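Local coordinates for protein phytoene synthase (Enterococcus hirae, PDB 5IYS) that probably makes a 30-carbon carotenoid precursor as a dehydrosqualene (phytoene-type) synthase, and here holds two thio analogues of farnesyl diphosphate together with magnesium ions, at residues Phe34-Lys39 / Leu242-Phe247; Lys28-Ala33 / Phe247-Gln252. All blocks are in the same frame, centred on the assembly; numbering follows the deposited sequence.

Contact 1: residues Phe34-Lys39 / Leu242-Phe247; sequences FSQLPK and LASAAF
The ring of F34 meets helix 236-258 obliquely. CE2 and CZ both lie 3.8 Å from A245 CB, and CE1 passes 4.3 Å from the CA of L242. A second flat group, the amide of Q36, is used in its own plane. Its NE2 gives a nearly straight hydrogen bond to S244 OG (3.0 Å, 173°), with the oxygen only 8° out of the amide plane. NE2 also bonds to A33 O, while OE1 accepts a hydrogen bond from Q240 NE2. L279 of helix 272-287 packs on both Q36 and S244.

F34 to L37 form a type I turn, closed by L37 N to F34 O at 3.1 Å. P38 follows as the N-cap of helix 39-60. The contact joins the link between helices 28-34 and 39-60 to a long helix of the synthase domain. F34 touches one bound thiodiphosphate ligand and L242 the other.

With CG anti to the carbonyl carbon (chi1 -65°) and an extended chain beyond it, the Q36 amide reaches S244. That hydroxyl donates to Q240 O, one turn back, and can only accept from Q36. Three hydrogen bonds on the amide therefore settle which end carries the nitrogen and resist its rotation.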
# COMPACT_ATOMS: atom_id res chain seq x y z
N PHE A 34 11.19 2.70 4.52
CA PHE A 34 11.99 1.71 3.80
C PHE A 34 13.43 2.08 3.60
O PHE A 34 14.25 1.24 3.28
CB PHE A 34 11.31 1.25 2.50
CG PHE A 34 10.12 0.34 2.74
CD1 PHE A 34 10.31 -0.89 3.33
CD2 PHE A 34 8.83 0.80 2.54
CE1 PHE A 34 9.21 -1.72 3.61
CE2 PHE A 34 7.72 -0.03 2.78
CZ PHE A 34 7.91 -1.30 3.30
N SER A 35 13.75 3.35 3.81
CA SER A 35 15.13 3.81 3.74
C SER A 35 15.97 3.24 4.87
O SER A 35 17.20 3.26 4.80
CB SER A 35 15.17 5.34 3.75
OG SER A 35 14.94 5.81 5.07
N GLN A 36 15.32 2.62 5.85
CA GLN A 36 16.04 1.94 6.92
C GLN A 36 16.58 0.56 6.53
O GLN A 36 17.32 -0.04 7.31
CB GLN A 36 15.14 1.79 8.14
CG GLN A 36 14.77 3.15 8.74
CD GLN A 36 13.73 3.03 9.83
OE1 GLN A 36 14.02 3.12 11.03
NE2 GLN A 36 12.52 2.70 9.41
N LEU A 37 16.16 0.05 5.38
CA LEU A 37 16.73 -1.18 4.82
C LEU A 37 18.16 -0.96 4.39
O LEU A 37 18.54 0.16 4.03
CB LEU A 37 15.93 -1.59 3.58
CG LEU A 37 14.50 -2.05 3.84
CD1 LEU A 37 13.75 -2.26 2.49
CD2 LEU A 37 14.61 -3.33 4.68
N PRO A 38 18.95 -2.03 4.36
CA PRO A 38 20.23 -1.93 3.67
C PRO A 38 19.98 -1.42 2.25
O PRO A 38 18.95 -1.75 1.66
CB PRO A 38 20.69 -3.38 3.59
CG PRO A 38 19.95 -4.11 4.69
CD PRO A 38 18.60 -3.42 4.74
N LYS A 39 20.99 -0.75 1.69
CA LYS A 39 20.83 0.09 0.51
C LYS A 39 20.23 -0.67 -0.67
O LYS A 39 19.30 -0.18 -1.28
CB LYS A 39 22.18 0.69 0.09
CG LYS A 39 22.10 1.67 -1.08
CD LYS A 39 23.37 2.51 -1.27
CE LYS A 39 23.23 3.45 -2.49
NZ LYS A 39 24.52 3.90 -3.15
N LEU A 242 10.16 -2.56 7.96
CA LEU A 242 8.81 -3.01 7.69
C LEU A 242 7.85 -2.60 8.80
O LEU A 242 6.72 -2.18 8.56
CB LEU A 242 8.82 -4.53 7.53
CG LEU A 242 7.43 -5.17 7.40
CD1 LEU A 242 6.70 -4.75 6.16
CD2 LEU A 242 7.55 -6.71 7.49
N ALA A 243 8.22 -2.84 10.06
CA ALA A 243 7.41 -2.36 11.17
C ALA A 243 7.19 -0.85 11.17
O ALA A 243 6.09 -0.36 11.44
CB ALA A 243 8.05 -2.84 12.49
N SER A 244 8.24 -0.09 10.85
CA SER A 244 8.08 1.37 10.66
C SER A 244 6.99 1.71 9.65
O SER A 244 6.10 2.55 9.91
CB SER A 244 9.40 2.05 10.26
OG SER A 244 10.32 1.90 11.31
N ALA A 245 7.04 1.07 8.48
CA ALA A 245 6.02 1.35 7.48
C ALA A 245 4.62 1.08 8.06
O ALA A 245 3.69 1.88 7.89
CB ALA A 245 6.24 0.55 6.20
N ALA A 246 4.47 -0.05 8.75
CA ALA A 246 3.20 -0.41 9.33
C ALA A 246 2.75 0.63 10.38
O ALA A 246 1.58 0.99 10.40
CB ALA A 246 3.28 -1.85 9.95
N PHE A 247 3.62 0.96 11.35
CA PHE A 247 3.23 1.84 12.45
C PHE A 247 2.94 3.25 11.94
O PHE A 247 1.93 3.88 12.32
CB PHE A 247 4.35 1.94 13.49
CG PHE A 247 4.32 0.86 14.55
CD1 PHE A 247 4.43 -0.48 14.20
CD2 PHE A 247 4.44 1.21 15.89
CE1 PHE A 247 4.52 -1.48 15.19
CE2 PHE A 247 4.56 0.23 16.88
CZ PHE A 247 4.58 -1.12 16.53

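Contact 2: residues Lys28-Ala33 / Phe247-Gln252; sequences KSFYLA and FIYREQ. With FPS (S-[(2E,6E)-3,7,11-trimethyldodeca-2,6,10-trienyl] trihydrogen thiodiphosphate), chain G.
F30 and Y249 bring their rings together where helices 28-34 and 236-258 line the ligand pocket of this all-helical isoprenoid synthase fold. The planes are nearly parallel, at 7°, but the centroids stand 5.5 Å apart, and the offset leaves little of one ring over the other; the touch is F30 CZ on Y249 CD1 at 3.8 Å.

This side is buried and faces the thiodiphosphate ligand. The ligand's olefinic C2 sits at the edge of the F30 ring, 3.4 Å from CE2. Y249 OH donates to O2B of the ligand's terminal phosphate at 2.8 Å, and accepts in turn from ND2 of N169, a magnesium-binding residue. R172 links the same shell, bonding both to the ligand and to Q252 OE1.

The segments pack most tightly where S29 OG lies 3.4 Å from I248 CG2. With CG1 beside the backbone N (chi1 -69°), the CG2 methyl is the branch that reaches S29. The solvent side begins at this partly exposed serine hydroxyl: no direct hydrogen bond joins the segments, and one water sits 3.2 Å from S29 OG and donates only weakly to I248 O. K275 of helix 272-287 packs on S29.

Behind the tyrosine, Q252 NE2 lies 3.2 Å above the centre of one face of the Y249 ring and donates in the carbonyl plane to a lone pair of Y249 O (163°).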
# COMPACT_ATOMS: atom_id res chain seq x y z
N LYS A 28 6.43 10.24 1.41
CA LYS A 28 7.46 10.60 2.37
C LYS A 28 7.52 9.53 3.45
O LYS A 28 8.61 9.20 3.91
CB LYS A 28 7.17 11.96 3.02
CG LYS A 28 7.35 13.13 2.06
CD LYS A 28 7.86 14.36 2.80
CE LYS A 28 6.72 15.29 3.24
NZ LYS A 28 5.57 14.58 3.87
N SER A 29 6.35 8.98 3.79
CA SER A 29 6.22 7.89 4.76
C SER A 29 6.96 6.61 4.39
O SER A 29 7.70 6.06 5.19
CB SER A 29 4.75 7.50 4.98
OG SER A 29 4.05 8.47 5.75
N PHE A 30 6.68 6.07 3.21
CA PHE A 30 7.28 4.80 2.81
C PHE A 30 8.75 5.00 2.47
O PHE A 30 9.56 4.12 2.68
CB PHE A 30 6.50 4.19 1.65
CG PHE A 30 5.19 3.55 2.07
CD1 PHE A 30 5.11 2.80 3.23
CD2 PHE A 30 4.06 3.66 1.28
CE1 PHE A 30 3.90 2.22 3.62
CE2 PHE A 30 2.86 3.05 1.64
CZ PHE A 30 2.77 2.33 2.82
N TYR A 31 9.11 6.19 1.98
CA TYR A 31 10.52 6.48 1.76
C TYR A 31 11.27 6.49 3.08
O TYR A 31 12.33 5.89 3.17
CB TYR A 31 10.74 7.85 1.07
CG TYR A 31 12.19 8.13 0.74
CD1 TYR A 31 12.97 7.19 0.08
CD2 TYR A 31 12.75 9.40 0.95
CE1 TYR A 31 14.29 7.42 -0.22
CE2 TYR A 31 14.07 9.66 0.61
CZ TYR A 31 14.82 8.68 -0.00
OH TYR A 31 16.14 8.94 -0.34
N LEU A 32 10.74 7.17 4.09
CA LEU A 32 11.39 7.20 5.40
C LEU A 32 11.47 5.78 5.98
O LEU A 32 12.55 5.32 6.38
CB LEU A 32 10.56 8.05 6.36
CG LEU A 32 11.07 8.08 7.81
CD1 LEU A 32 12.52 8.54 7.77
CD2 LEU A 32 10.22 9.05 8.61
N ALA A 33 10.35 5.06 5.97
CA ALA A 33 10.32 3.73 6.57
C ALA A 33 11.29 2.80 5.85
O ALA A 33 12.18 2.22 6.47
CB ALA A 33 8.92 3.18 6.52
N PHE A 247 3.62 0.96 11.35
CA PHE A 247 3.23 1.84 12.45
C PHE A 247 2.94 3.25 11.94
O PHE A 247 1.93 3.88 12.32
CB PHE A 247 4.35 1.94 13.49
CG PHE A 247 4.32 0.86 14.55
CD1 PHE A 247 4.43 -0.48 14.20
CD2 PHE A 247 4.44 1.21 15.89
CE1 PHE A 247 4.52 -1.48 15.19
CE2 PHE A 247 4.56 0.23 16.88
CZ PHE A 247 4.58 -1.12 16.53
N ILE A 248 3.77 3.72 11.02
CA ILE A 248 3.48 5.04 10.43
C ILE A 248 2.14 5.06 9.70
O ILE A 248 1.37 6.02 9.84
CB ILE A 248 4.66 5.55 9.57
CG1 ILE A 248 5.82 5.87 10.51
CG2 ILE A 248 4.31 6.78 8.72
CD1 ILE A 248 7.20 5.80 9.85
N TYR A 249 1.87 4.05 8.87
CA TYR A 249 0.61 4.06 8.14
C TYR A 249 -0.59 3.95 9.10
O TYR A 249 -1.56 4.70 8.96
CB TYR A 249 0.58 2.99 7.04
CG TYR A 249 -0.15 3.50 5.83
CD1 TYR A 249 0.43 4.44 4.99
CD2 TYR A 249 -1.47 3.12 5.59
CE1 TYR A 249 -0.23 4.90 3.87
CE2 TYR A 249 -2.16 3.57 4.47
CZ TYR A 249 -1.53 4.47 3.64
OH TYR A 249 -2.20 4.96 2.56
N ARG A 250 -0.48 3.10 10.12
CA ARG A 250 -1.57 2.84 11.06
C ARG A 250 -1.94 4.08 11.86
O ARG A 250 -3.09 4.25 12.29
CB ARG A 250 -1.17 1.75 12.06
CG ARG A 250 -2.26 1.47 13.10
CD ARG A 250 -1.91 0.24 13.94
NE ARG A 250 -0.69 0.52 14.70
CZ ARG A 250 -0.12 -0.34 15.53
NH1 ARG A 250 -0.64 -1.55 15.67
NH2 ARG A 250 1.02 -0.02 16.15
N GLU A 251 -0.91 4.85 12.19
CA GLU A 251 -1.08 6.13 12.90
C GLU A 251 -2.09 7.07 12.28
O GLU A 251 -2.76 7.84 12.99
CB GLU A 251 0.30 6.82 13.04
CG GLU A 251 0.21 8.19 13.71
CD GLU A 251 -0.01 8.12 15.21
OE1 GLU A 251 0.03 7.02 15.79
OE2 GLU A 251 -0.29 9.19 15.80
N GLN A 252 -2.30 6.98 10.97
CA GLN A 252 -3.33 7.82 10.36
C GLN A 252 -4.74 7.59 10.86
O GLN A 252 -5.59 8.49 10.76
CB GLN A 252 -3.30 7.73 8.83
CG GLN A 252 -1.89 8.02 8.30
CD GLN A 252 -1.80 7.78 6.82
OE1 GLN A 252 -1.87 8.72 6.02
NE2 GLN A 252 -1.82 6.51 6.44
C1 FPS G . -0.31 3.78 0.05
S1 FPS G . 0.74 4.24 -1.28
C2 FPS G . -0.11 2.28 0.12
C3 FPS G . -1.07 1.39 0.45
C4 FPS G . -2.45 1.86 0.80
C5 FPS G . -0.78 -0.09 0.50
C6 FPS G . 0.65 -0.49 0.14
C7 FPS G . 0.89 -1.91 0.61
C8 FPS G . 2.07 -2.32 1.11
C10 FPS G . 2.22 -3.79 1.43
C9 FPS G . 3.25 -1.39 1.29
C11 FPS G . 2.65 -3.95 2.89
C12 FPS G . 2.99 -5.39 3.20
C13 FPS G . 4.24 -5.92 3.14
C14 FPS G . 4.45 -7.37 3.50
C15 FPS G . 5.44 -5.10 2.75
PA FPS G . 1.20 6.25 -1.23
O1A FPS G . 2.48 6.52 -1.88
O2A FPS G . 0.06 6.85 -2.21
O3A FPS G . 0.99 6.97 0.18
PB FPS G . -0.51 7.54 0.47
O1B FPS G . -0.61 8.99 0.09
O2B FPS G . -0.71 7.22 1.93
O3B FPS G . -1.59 6.83 -0.32
O HOH W 1 1.23 8.28 7.30

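How the contacts relate
Contacts 1 and 2 lie side by side, their centres about 9 Å apart, on the same side of the chain's centre. Both use helix 236-258 in consecutive pieces that share F247. Along the chain the order is 28-33, 34-39, 242-247, 247-252, so the two chain pieces run in opposing senses past each other. The two also touch directly: A33 CB is 3.4 Å from A245 N, and F30 CE1 is 3.9 Å from A245 CB. Together they make helix 28-34, its exit loop and helix 236-258 part of the pocket lining. Contact 2 meets one ligand at its terminal phosphate and C2; at contact 1, L242 lies near C15 at that ligand's other end, and F34 touches the second ligand.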